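Local atomic coordinates of GH62 hydrolase (PDB entry 4PVA), a protein that probably removes alpha-L-arabinofuranosyl side groups from arabinoxylan, as a family 62 glycoside hydrolase of a thermophilic fungus. Residues F143-N155 against Q199-L211. Sequence-based numbering, arbitrary orientation. Where two conformers were deposited one is given.
Sequences FYPNGMPKIIADN and QFPRGMSEPEIVL
F143 turns the CD1-CE1 side of its ring to three side chains of the 199-211 segment: CE1 reaches F200 CE1 and P201 CB, CD1 lies 4.0 Å from CG of M204, a selenomethionine, and the P201 carbonyl oxygen sits at the ring's edge. The two phenylalanine planes are inclined at 48°. Backbone oxygens here are bridged by solvent. The F143 carbonyl accepts from two waters, one of which also donates to P201 O and accepts from M204 N, while the other donates to M204 O. Next, Y144 presents its CE1 edge to S205 O at 3.6 Å, and both its hydroxyl and that oxygen hydrogen-bond to S193 OG. This is an inter-blade seam of the five-bladed beta-propeller of family 62: strand 141-142 closes one four-stranded sheet, the chain crosses to the next, and strand 208-212 is the outer strand of that second sheet. Beyond the turn, P149, at the N-cap position, sets CG over one face of the Y144 ring, toward its rim, and presses CB tightly on P207 CD, 3.4 Å away. At the helix start, I151 N donates to E206 OE1 (3.0 Å, 161°), nearly in line with the carboxylate C-O bond; a bend at chi2 (74°) curls the glutamate towards this amide. I151 CG2 packs on P207, and its CD1 meets I209 CG1 at 4.0 Å. I152 CD1 touches P207 CG. N155 ND2 donates to I151 O, in the plane of that carbonyl, and the same nitrogen lies against I209 CD1.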
loop_
_atom_site.group_PDB
_atom_site.type_symbol
_atom_site.label_atom_id
_atom_site.label_comp_id
_atom_site.label_asym_id
_atom_site.label_seq_id
_atom_site.Cartn_x
_atom_site.Cartn_y
_atom_site.Cartn_z
ATOM N N PHE A 143 -0.949 10.822 -13.177
ATOM C CA PHE A 143 -2.400 10.899 -13.183
ATOM C C PHE A 143 -2.924 12.329 -13.276
ATOM O O PHE A 143 -4.082 12.507 -13.649
ATOM C CB PHE A 143 -3.012 10.211 -11.938
ATOM C CG PHE A 143 -2.930 8.716 -11.960
ATOM C CD1 PHE A 143 -3.806 7.982 -12.710
ATOM C CD2 PHE A 143 -1.993 8.025 -11.178
ATOM C CE1 PHE A 143 -3.778 6.616 -12.715
ATOM C CE2 PHE A 143 -1.948 6.657 -11.189
ATOM C CZ PHE A 143 -2.839 5.943 -11.949
ATOM N N TYR A 144 -2.144 13.302 -12.831
ATOM C CA TYR A 144 -2.534 14.708 -12.810
ATOM C C TYR A 144 -1.577 15.470 -13.703
ATOM O O TYR A 144 -0.541 15.918 -13.253
ATOM C CB TYR A 144 -2.540 15.275 -11.395
ATOM C CG TYR A 144 -3.459 14.520 -10.430
ATOM C CD1 TYR A 144 -4.809 14.839 -10.322
ATOM C CD2 TYR A 144 -2.962 13.509 -9.615
ATOM C CE1 TYR A 144 -5.627 14.191 -9.414
ATOM C CE2 TYR A 144 -3.771 12.839 -8.709
ATOM C CZ TYR A 144 -5.097 13.207 -8.611
ATOM O OH TYR A 144 -5.885 12.586 -7.648
ATOM N N PRO A 145 -1.903 15.574 -15.009
ATOM C CA PRO A 145 -0.951 16.138 -15.989
ATOM C C PRO A 145 -0.455 17.549 -15.674
ATOM O O PRO A 145 0.660 17.906 -16.086
ATOM C CB PRO A 145 -1.745 16.111 -17.287
ATOM C CG PRO A 145 -2.760 15.068 -17.106
ATOM C CD PRO A 145 -3.143 15.126 -15.659
ATOM N N ASN A 146 -1.232 18.363 -14.982
ATOM C CA ASN A 146 -0.804 19.740 -14.693
ATOM C C ASN A 146 -0.061 19.873 -13.392
ATOM O O ASN A 146 0.392 20.978 -13.085
ATOM C CB ASN A 146 -1.992 20.689 -14.731
ATOM C CG ASN A 146 -2.609 20.731 -16.095
ATOM O OD1 ASN A 146 -1.888 20.860 -17.088
ATOM N ND2 ASN A 146 -3.906 20.525 -16.169
ATOM N N GLY A 147 0.081 18.789 -12.625
ATOM C CA GLY A 147 0.788 18.891 -11.351
ATOM C C GLY A 147 -0.105 18.705 -10.137
ATOM O O GLY A 147 -1.248 18.197 -10.208
HETATM N N MSE A 148 0.397 19.129 -8.987
HETATM C CA MSE A 148 -0.309 18.907 -7.738
HETATM C C MSE A 148 -1.631 19.664 -7.782
HETATM O O MSE A 148 -1.667 20.881 -8.013
HETATM C CB MSE A 148 0.514 19.406 -6.554
HETATM C CG MSE A 148 -0.240 19.100 -5.271
HETATM SE SE MSE A 148 0.727 19.727 -3.680
HETATM C CE MSE A 148 2.359 18.681 -3.828
ATOM N N PRO A 149 -2.752 18.975 -7.523
ATOM C CA PRO A 149 -4.046 19.664 -7.462
ATOM C C PRO A 149 -4.084 20.794 -6.448
ATOM O O PRO A 149 -3.473 20.738 -5.384
ATOM C CB PRO A 149 -4.984 18.552 -7.030
ATOM C CG PRO A 149 -4.370 17.321 -7.578
ATOM C CD PRO A 149 -2.898 17.522 -7.403
ATOM N N LYS A 150 -4.868 21.822 -6.785
ATOM C CA LYS A 150 -5.073 22.960 -5.916
ATOM C C LYS A 150 -5.479 22.576 -4.502
ATOM O O LYS A 150 -4.956 23.104 -3.537
ATOM C CB LYS A 150 -6.157 23.860 -6.502
ATOM C CG LYS A 150 -6.365 25.108 -5.673
ATOM C CD LYS A 150 -7.295 26.072 -6.383
ATOM C CE LYS A 150 -7.309 27.409 -5.695
ATOM N NZ LYS A 150 -7.891 27.323 -4.346
ATOM N N ILE A 151 -6.427 21.650 -4.342
ATOM C CA ILE A 151 -6.920 21.335 -3.007
ATOM C C ILE A 151 -5.807 20.738 -2.143
ATOM O O ILE A 151 -5.762 20.943 -0.947
ATOM C CB ILE A 151 -8.154 20.418 -3.060
ATOM C CG1 ILE A 151 -8.817 20.370 -1.687
ATOM C CG2 ILE A 151 -7.826 19.028 -3.546
ATOM C CD1 ILE A 151 -10.195 19.709 -1.710
ATOM N N ILE A 152 -4.915 19.985 -2.762
ATOM C CA ILE A 152 -3.810 19.365 -2.038
ATOM C C ILE A 152 -2.761 20.460 -1.719
ATOM O O ILE A 152 -2.338 20.589 -0.577
ATOM C CB ILE A 152 -3.199 18.183 -2.797
ATOM C CG1 ILE A 152 -4.284 17.157 -3.035
ATOM C CG2 ILE A 152 -2.067 17.559 -1.996
ATOM C CD1 ILE A 152 -3.810 15.884 -3.685
ATOM N N ALA A 153 -2.393 21.307 -2.697
ATOM C CA ALA A 153 -1.492 22.433 -2.422
ATOM C C ALA A 153 -2.024 23.368 -1.328
ATOM O O ALA A 153 -1.257 23.866 -0.487
ATOM C CB ALA A 153 -1.193 23.218 -3.707
ATOM N N ASP A 154 -3.337 23.551 -1.289
ATOM C CA ASP A 154 -3.935 24.442 -0.296
ATOM C C ASP A 154 -3.961 23.860 1.095
ATOM O O ASP A 154 -4.086 24.602 2.072
ATOM C CB ASP A 154 -5.375 24.764 -0.657
ATOM C CG ASP A 154 -5.508 25.761 -1.802
ATOM O OD1 ASP A 154 -4.507 26.386 -2.219
ATOM O OD2 ASP A 154 -6.654 25.878 -2.314
ATOM N N ASN A 155 -3.906 22.536 1.228
ATOM C CA ASN A 155 -4.096 21.902 2.549
ATOM C C ASN A 155 -2.899 21.094 3.040
ATOM O O ASN A 155 -2.939 20.541 4.134
ATOM C CB ASN A 155 -5.327 20.997 2.490
ATOM C CG ASN A 155 -6.613 21.780 2.457
ATOM O OD1 ASN A 155 -7.043 22.306 3.487
ATOM N ND2 ASN A 155 -7.198 21.914 1.285
ATOM N N GLN A 199 -12.110 5.474 -19.299
ATOM C CA GLN A 199 -11.050 6.474 -19.433
ATOM C C GLN A 199 -9.696 6.130 -18.807
ATOM O O GLN A 199 -8.671 6.625 -19.271
ATOM C CB GLN A 199 -11.505 7.791 -18.853
ATOM C CG GLN A 199 -12.634 8.428 -19.636
ATOM C CD GLN A 199 -12.870 9.880 -19.303
ATOM O OE1 GLN A 199 -11.994 10.578 -18.858
ATOM N NE2 GLN A 199 -14.068 10.357 -19.596
ATOM N N PHE A 200 -9.721 5.330 -17.726
ATOM C CA PHE A 200 -8.533 5.032 -16.923
ATOM C C PHE A 200 -7.350 4.674 -17.813
ATOM O O PHE A 200 -7.526 3.830 -18.675
ATOM C CB PHE A 200 -8.846 3.882 -15.977
ATOM C CG PHE A 200 -7.715 3.554 -15.053
ATOM C CD1 PHE A 200 -7.622 4.228 -13.806
ATOM C CD2 PHE A 200 -6.711 2.674 -15.422
ATOM C CE1 PHE A 200 -6.544 3.980 -12.970
ATOM C CE2 PHE A 200 -5.648 2.422 -14.571
ATOM C CZ PHE A 200 -5.576 3.087 -13.355
ATOM N N PRO A 201 -6.168 5.223 -17.578
ATOM C CA PRO A 201 -5.748 6.068 -16.444
ATOM C C PRO A 201 -5.988 7.545 -16.605
ATOM O O PRO A 201 -5.571 8.315 -15.738
ATOM C CB PRO A 201 -4.250 5.793 -16.352
ATOM C CG PRO A 201 -3.872 5.506 -17.800
ATOM C CD PRO A 201 -5.013 4.755 -18.367
ATOM N N ARG A 202 -6.616 7.974 -17.711
ATOM C CA ARG A 202 -6.871 9.384 -17.952
ATOM C C ARG A 202 -8.108 9.895 -17.225
ATOM O O ARG A 202 -8.966 9.103 -16.895
ATOM C CB ARG A 202 -7.032 9.678 -19.466
ATOM C CG ARG A 202 -5.849 9.241 -20.288
ATOM C CD ARG A 202 -6.136 9.532 -21.769
ATOM N NE ARG A 202 -5.155 8.973 -22.658
ATOM C CZ ARG A 202 -3.948 9.498 -22.846
ATOM N NH1 ARG A 202 -3.603 10.630 -22.242
ATOM N NH2 ARG A 202 -3.112 8.898 -23.694
ATOM N N GLY A 203 -8.183 11.202 -17.030
ATOM C CA GLY A 203 -9.377 11.877 -16.606
ATOM C C GLY A 203 -9.612 11.957 -15.114
ATOM O O GLY A 203 -10.702 12.306 -14.711
HETATM N N MSE A 204 -8.597 11.705 -14.281
HETATM C CA MSE A 204 -8.805 11.809 -12.810
HETATM C C MSE A 204 -9.274 13.200 -12.440
HETATM O O MSE A 204 -8.699 14.199 -12.843
HETATM C CB MSE A 204 -7.532 11.465 -12.012
HETATM C CG MSE A 204 -7.190 9.998 -12.024
HETATM SE SE MSE A 204 -8.532 9.004 -10.993
HETATM C CE MSE A 204 -7.819 7.213 -11.325
ATOM N N SER A 205 -10.354 13.268 -11.695
ATOM C CA SER A 205 -10.981 14.502 -11.277
ATOM C C SER A 205 -10.150 15.280 -10.250
ATOM O O SER A 205 -9.183 14.756 -9.678
ATOM C CB SER A 205 -12.318 14.166 -10.622
ATOM O OG SER A 205 -12.098 13.338 -9.477
ATOM N N GLU A 206 -10.556 16.500 -9.951
ATOM C CA GLU A 206 -9.945 17.233 -8.837
ATOM C C GLU A 206 -10.245 16.422 -7.590
ATOM O O GLU A 206 -11.343 15.920 -7.416
ATOM C CB GLU A 206 -10.539 18.642 -8.688
ATOM C CG GLU A 206 -10.020 19.463 -7.503
ATOM C CD GLU A 206 -8.609 20.021 -7.670
ATOM O OE1 GLU A 206 -8.058 20.602 -6.635
ATOM O OE2 GLU A 206 -8.114 19.876 -8.854
ATOM N N PRO A 207 -9.265 16.260 -6.704
ATOM C CA PRO A 207 -9.548 15.456 -5.514
ATOM C C PRO A 207 -10.525 16.127 -4.587
ATOM O O PRO A 207 -10.659 17.350 -4.572
ATOM C CB PRO A 207 -8.180 15.334 -4.818
ATOM C CG PRO A 207 -7.170 15.783 -5.833
ATOM C CD PRO A 207 -7.861 16.702 -6.762
ATOM N N GLU A 208 -11.184 15.298 -3.790
ATOM C CA GLU A 208 -12.008 15.735 -2.659
ATOM C C GLU A 208 -11.360 15.201 -1.387
ATOM O O GLU A 208 -10.777 14.097 -1.393
ATOM C CB GLU A 208 -13.432 15.191 -2.839
ATOM C CG GLU A 208 -14.107 15.834 -4.069
ATOM C CD GLU A 208 -15.504 15.325 -4.386
ATOM O OE1 GLU A 208 -15.899 14.293 -3.831
ATOM O OE2 GLU A 208 -16.201 15.969 -5.220
ATOM N N ILE A 209 -11.483 15.925 -0.288
ATOM C CA ILE A 209 -11.073 15.422 1.011
ATOM C C ILE A 209 -12.155 14.482 1.510
ATOM O O ILE A 209 -13.303 14.924 1.700
ATOM C CB ILE A 209 -10.838 16.580 2.012
ATOM C CG1 ILE A 209 -9.650 17.437 1.562
ATOM C CG2 ILE A 209 -10.596 16.002 3.397
ATOM C CD1 ILE A 209 -9.462 18.732 2.322
ATOM N N VAL A 210 -11.837 13.207 1.703
ATOM C CA VAL A 210 -12.861 12.257 2.113
ATOM C C VAL A 210 -12.841 11.990 3.611
ATOM O O VAL A 210 -13.874 11.694 4.173
ATOM C CB VAL A 210 -12.801 10.945 1.319
ATOM C CG1 VAL A 210 -13.165 11.161 -0.153
ATOM C CG2 VAL A 210 -11.486 10.287 1.472
ATOM N N LEU A 211 -11.688 12.100 4.251
ATOM C CA LEU A 211 -11.548 12.035 5.703
ATOM C C LEU A 211 -10.449 12.965 6.128
ATOM O O LEU A 211 -9.493 13.186 5.396
ATOM C CB LEU A 211 -11.162 10.652 6.149
ATOM C CG LEU A 211 -12.125 9.509 6.049
ATOM C CD1 LEU A 211 -11.428 8.240 6.514
ATOM C CD2 LEU A 211 -13.416 9.742 6.804
HETATM O O HOH W 1 -5.878 10.904 -14.916
HETATM O O HOH W 2 -6.243 14.334 -14.223
#